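Local coordinates for protein ribonucleotide monophosphatase NagD (Escherichia coli, PDB 2C4N) that removes phosphate from ribonucleoside 5'-monophosphates with the help of magnesium, and probably accepts a broad range of other phosphorylated substrates, at residues 88-93 / 114-119; 140-145 / 154-159. All coordinates share one frame; numbering follows the deposited sequence.

Contact 1: 88-93 / 114-119; sequences YVVGEG and VIVGET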
loop_
_atom_site.group_PDB
_atom_site.type_symbol
_atom_site.label_atom_id
_atom_site.label_comp_id
_atom_site.label_asym_id
_atom_site.label_seq_id
_atom_site.Cartn_x
_atom_site.Cartn_y
_atom_site.Cartn_z
ATOM N N TYR A 88 12.603 7.010 23.647
ATOM C CA TYR A 88 13.738 6.378 23.005
ATOM C C TYR A 88 13.801 7.176 21.708
ATOM O O TYR A 88 12.830 7.211 20.944
ATOM C CB TYR A 88 13.481 4.899 22.712
ATOM C CG TYR A 88 14.586 4.294 21.883
ATOM C CD1 TYR A 88 14.371 3.940 20.551
ATOM C CD2 TYR A 88 15.869 4.143 22.406
ATOM C CE1 TYR A 88 15.409 3.456 19.759
ATOM C CE2 TYR A 88 16.916 3.662 21.622
ATOM C CZ TYR A 88 16.679 3.322 20.298
ATOM O OH TYR A 88 17.716 2.867 19.515
ATOM N N VAL A 89 14.929 7.832 21.467
ATOM C CA VAL A 89 15.061 8.662 20.286
ATOM C C VAL A 89 16.029 8.142 19.242
ATOM O O VAL A 89 17.148 7.732 19.550
ATOM C CB VAL A 89 15.485 10.103 20.672
ATOM C CG1 VAL A 89 15.587 10.979 19.431
ATOM C CG2 VAL A 89 14.479 10.691 21.657
ATOM N N VAL A 90 15.564 8.142 18.000
ATOM C CA VAL A 90 16.376 7.736 16.863
ATOM C C VAL A 90 16.613 9.062 16.155
ATOM O O VAL A 90 15.823 9.488 15.320
ATOM C CB VAL A 90 15.614 6.774 15.924
ATOM C CG1 VAL A 90 16.459 6.470 14.690
ATOM C CG2 VAL A 90 15.279 5.481 16.661
ATOM N N GLY A 91 17.692 9.737 16.526
ATOM C CA GLY A 91 17.991 11.021 15.924
ATOM C C GLY A 91 19.206 11.622 16.589
ATOM O O GLY A 91 19.804 10.999 17.461
ATOM N N GLU A 92 19.573 12.835 16.194
ATOM C CA GLU A 92 20.750 13.465 16.774
ATOM C C GLU A 92 20.691 14.975 16.655
ATOM O O GLU A 92 19.865 15.516 15.926
ATOM C CB GLU A 92 22.008 12.947 16.066
ATOM C CG GLU A 92 22.108 13.361 14.586
ATOM C CD GLU A 92 23.220 12.640 13.827
ATOM O OE1 GLU A 92 24.110 12.058 14.483
ATOM O OE2 GLU A 92 23.212 12.658 12.573
ATOM N N GLY A 93 21.576 15.647 17.382
ATOM C CA GLY A 93 21.649 17.091 17.325
ATOM C C GLY A 93 20.470 17.894 17.837
ATOM O O GLY A 93 20.024 17.719 18.971
ATOM N N VAL A 114 8.627 6.671 21.180
ATOM C CA VAL A 114 9.720 6.292 20.292
ATOM C C VAL A 114 9.650 7.474 19.331
ATOM O O VAL A 114 8.626 7.690 18.680
ATOM C CB VAL A 114 9.454 4.985 19.518
ATOM C CG1 VAL A 114 10.433 4.870 18.342
ATOM C CG2 VAL A 114 9.637 3.787 20.445
ATOM N N ILE A 115 10.717 8.261 19.272
ATOM C CA ILE A 115 10.738 9.433 18.417
ATOM C C ILE A 115 11.812 9.281 17.359
ATOM O O ILE A 115 12.976 9.046 17.675
ATOM C CB ILE A 115 11.029 10.699 19.235
ATOM C CG1 ILE A 115 10.044 10.793 20.405
ATOM C CG2 ILE A 115 10.941 11.923 18.341
ATOM C CD1 ILE A 115 10.389 11.865 21.405
ATOM N N VAL A 116 11.414 9.417 16.100
ATOM C CA VAL A 116 12.353 9.284 15.003
ATOM C C VAL A 116 12.516 10.593 14.248
ATOM O O VAL A 116 11.537 11.209 13.819
ATOM C CB VAL A 116 11.903 8.193 13.994
ATOM C CG1 VAL A 116 12.962 8.019 12.902
ATOM C CG2 VAL A 116 11.660 6.875 14.721
ATOM N N GLY A 117 13.764 11.020 14.110
ATOM C CA GLY A 117 14.071 12.232 13.371
ATOM C C GLY A 117 15.031 11.808 12.277
ATOM O O GLY A 117 14.675 11.007 11.415
ATOM N N GLU A 118 16.247 12.337 12.316
ATOM C CA GLU A 118 17.275 11.981 11.350
ATOM C C GLU A 118 18.618 11.802 12.050
ATOM O O GLU A 118 18.967 12.551 12.965
ATOM C CB GLU A 118 17.397 13.055 10.263
ATOM C CG GLU A 118 18.753 13.081 9.561
ATOM C CD GLU A 118 19.009 11.889 8.645
ATOM O OE1 GLU A 118 18.595 10.755 8.970
ATOM O OE2 GLU A 118 19.654 12.089 7.591
ATOM N N THR A 119 19.362 10.788 11.629
ATOM C CA THR A 119 20.678 10.544 12.195
ATOM C C THR A 119 21.459 9.649 11.254
ATOM O O THR A 119 20.979 8.596 10.844
ATOM C CB THR A 119 20.604 9.881 13.586
ATOM O OG1 THR A 119 21.929 9.526 14.006
ATOM C CG2 THR A 119 19.726 8.633 13.552
HETATM O O HOH W 1 22.220 8.885 16.532
HETATM O O HOH W 2 17.086 14.381 14.461
HETATM O O HOH W 3 19.758 15.395 12.491
#
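Thr119 packs against the backbone of Gly91, just where strands 88-90 and 114-116 have run out. Its OG1 stands anti to the backbone N (chi1 173°), which puts CG2 over the glycine, 3.8 Å from Gly91 CA, while CB lies 3.7 Å from the same atom. Gly91 CA also makes a CA-H...O contact with Glu118 O. CG2 also reaches back to Val90 CG1, the two side chains crossing at about a right angle.

Glu92 comes over Thr119 from the other segment. Its CG sits between the backbone N and the carbonyl carbon (chi1 66°), and from there the extended chain runs slantwise across the threonine until OE2 is 3.3 Å from Thr119 CA. The stronger polar partners of both side chains lie just beyond: Arg120 N donates to Glu92 OE2, and Ser121 N to Thr119 OG1. A water 2.6 Å from Thr119 OG1 bonds weakly to Gly91 O.

Before this turn the two strands are plainly parallel, with axes 16° apart. Ile115 N bonds to Tyr88 O at 2.9 Å, Val90 N to Ile115 O at 2.8 Å, and Gly117 N to Val90 O at 2.8 Å. On one face of the sheet Val89 CG2 meets Ile115 CB at 4.2 Å; on the other, Val90 lies beside Val116.

The pair opens and closes a beta-alpha-beta crossover, whose helix 94-101 covers Val89 and Ile115. Helix 124-135 packs on Tyr88 and Val114, and helix 156-167 on Val116. Strand 139-142 flanks 105-116 on the side away from 86-90, and Glu118 extends to a weak hydrogen bond with Trp124 of a second subunit.

Contact 2: 140-145 / 154-159; sequences FIATNP and PACGAL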
loop_
_atom_site.group_PDB
_atom_site.type_symbol
_atom_site.label_atom_id
_atom_site.label_comp_id
_atom_site.label_asym_id
_atom_site.label_seq_id
_atom_site.Cartn_x
_atom_site.Cartn_y
_atom_site.Cartn_z
ATOM N N PHE A 140 4.464 6.150 18.947
ATOM C CA PHE A 140 5.323 6.332 17.774
ATOM C C PHE A 140 5.162 7.704 17.087
ATOM O O PHE A 140 4.150 7.976 16.440
ATOM C CB PHE A 140 5.005 5.180 16.804
ATOM C CG PHE A 140 6.031 4.957 15.716
ATOM C CD1 PHE A 140 7.298 5.537 15.766
ATOM C CD2 PHE A 140 5.721 4.120 14.645
ATOM C CE1 PHE A 140 8.240 5.286 14.757
ATOM C CE2 PHE A 140 6.648 3.859 13.635
ATOM C CZ PHE A 140 7.911 4.442 13.687
ATOM N N ILE A 141 6.175 8.557 17.237
ATOM C CA ILE A 141 6.170 9.905 16.663
ATOM C C ILE A 141 7.386 10.094 15.758
ATOM O O ILE A 141 8.484 9.643 16.086
ATOM C CB ILE A 141 6.269 10.995 17.766
ATOM C CG1 ILE A 141 5.310 10.688 18.919
ATOM C CG2 ILE A 141 5.979 12.359 17.167
ATOM C CD1 ILE A 141 3.856 10.702 18.535
ATOM N N ALA A 142 7.195 10.784 14.637
ATOM C CA ALA A 142 8.290 11.037 13.702
ATOM C C ALA A 142 8.247 12.501 13.274
ATOM O O ALA A 142 7.169 13.074 13.112
ATOM C CB ALA A 142 8.169 10.119 12.485
ATOM N N THR A 143 9.413 13.108 13.079
ATOM C CA THR A 143 9.466 14.519 12.706
ATOM C C THR A 143 8.888 14.874 11.337
ATOM O O THR A 143 8.143 15.843 11.215
ATOM C CB THR A 143 10.915 15.077 12.800
ATOM O OG1 THR A 143 11.785 14.336 11.941
ATOM C CG2 THR A 143 11.423 14.992 14.228
ATOM N N ASN A 144 9.219 14.104 10.304
ATOM C CA ASN A 144 8.713 14.407 8.965
ATOM C C ASN A 144 8.688 13.156 8.082
ATOM O O ASN A 144 9.540 12.283 8.211
ATOM C CB ASN A 144 9.567 15.514 8.320
ATOM C CG ASN A 144 11.039 15.136 8.198
ATOM O OD1 ASN A 144 11.715 14.861 9.192
ATOM N ND2 ASN A 144 11.542 15.129 6.967
ATOM N N PRO A 145 7.716 13.069 7.162
ATOM C CA PRO A 145 7.565 11.921 6.261
ATOM C C PRO A 145 8.514 11.817 5.066
ATOM O O PRO A 145 8.557 10.782 4.401
ATOM C CB PRO A 145 6.107 12.026 5.829
ATOM C CG PRO A 145 5.914 13.516 5.721
ATOM C CD PRO A 145 6.641 14.059 6.949
ATOM N N PRO A 154 19.218 9.232 3.107
ATOM C CA PRO A 154 18.055 8.810 3.889
ATOM C C PRO A 154 17.584 9.930 4.811
ATOM O O PRO A 154 18.400 10.637 5.409
ATOM C CB PRO A 154 18.584 7.607 4.670
ATOM C CG PRO A 154 19.618 7.027 3.731
ATOM C CD PRO A 154 20.330 8.276 3.259
ATOM N N ALA A 155 16.267 10.094 4.902
ATOM C CA ALA A 155 15.659 11.100 5.761
ATOM C C ALA A 155 14.714 10.359 6.700
ATOM O O ALA A 155 14.564 9.139 6.597
ATOM C CB ALA A 155 14.895 12.121 4.924
ATOM N N CYS A 156 14.072 11.092 7.604
ATOM C CA CYS A 156 13.163 10.495 8.574
ATOM C C CYS A 156 12.255 9.382 8.043
ATOM O O CYS A 156 12.187 8.297 8.628
ATOM C CB CYS A 156 12.296 11.586 9.203
ATOM S SG CYS A 156 11.179 10.983 10.475
ATOM N N GLY A 157 11.556 9.655 6.945
ATOM C CA GLY A 157 10.651 8.669 6.374
ATOM C C GLY A 157 11.305 7.333 6.079
ATOM O O GLY A 157 10.690 6.279 6.261
ATOM N N ALA A 158 12.549 7.377 5.615
ATOM C CA ALA A 158 13.294 6.163 5.294
ATOM C C ALA A 158 13.704 5.408 6.559
ATOM O O ALA A 158 13.748 4.175 6.573
ATOM C CB ALA A 158 14.528 6.514 4.465
ATOM N N LEU A 159 14.009 6.150 7.618
ATOM C CA LEU A 159 14.397 5.537 8.883
ATOM C C LEU A 159 13.191 4.867 9.529
ATOM O O LEU A 159 13.321 3.857 10.218
ATOM C CB LEU A 159 14.980 6.585 9.842
ATOM C CG LEU A 159 16.146 7.447 9.325
ATOM C CD1 LEU A 159 16.809 8.145 10.504
ATOM C CD2 LEU A 159 17.157 6.589 8.595
HETATM O O HOH W 4 14.361 13.989 7.937
#
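Cys156 holds SG anti to its backbone N (chi1 -177°), which aims the sulfur at the turn after strand 140-142, while Asn144 tucks CG between its own N and carbonyl carbon (chi1 59°), bringing OD1 to 3.3 Å from Cys156 CB. The sulfur takes a nearly straight but weak hydrogen bond from Asn144 N at 3.7 Å, and Ala142 CB touches Cys156 SG at the same distance. The fit is tight, with Asn144 O only 3.0 Å from Cys156 CB.

Two donors grip Asn144 OD1: Thr143 OG1 at 2.8 Å, in the carbonyl plane, and a water that also accepts Cys156 N at 2.9 Å, tying the amide to the first turn of the helix. The other end, ND2, bonds to Asp146. An alanine in place of Asn144 is likely to leave Thr143 OG1 and this water without their acceptor and Asp146 without its amide mate.

Strand, loop and helix start begin the beta-alpha-beta unit 139-142, 156-167, 172-173, and the loop between carries Asp146, which probably confers substrate specificity in this HAD phosphatase.

How the contacts relate
Contact 1 closes before contact 2 opens, so the two follow in series along the chain, with their centres about 9 Å apart. They share the four-stranded parallel sheet ordered 86-90, 105-116, 139-142, 172-173, where each contact belongs to a beta-alpha-beta unit. Strands 105-116 and 139-142 join them directly: Val116 N lies 2.9 Å from Ile141 O and Val116 O 2.9 Å from Thr143 N, both probable hydrogen bonds. Gly117 O also packs on Cys156 CB. This sheet is separate from the six-stranded one at whose strand ends Asp9, Asp11 and Asp201 bind magnesium, consistent with a HAD cap domain that helps select substrate. Both contacts also reach a second subunit.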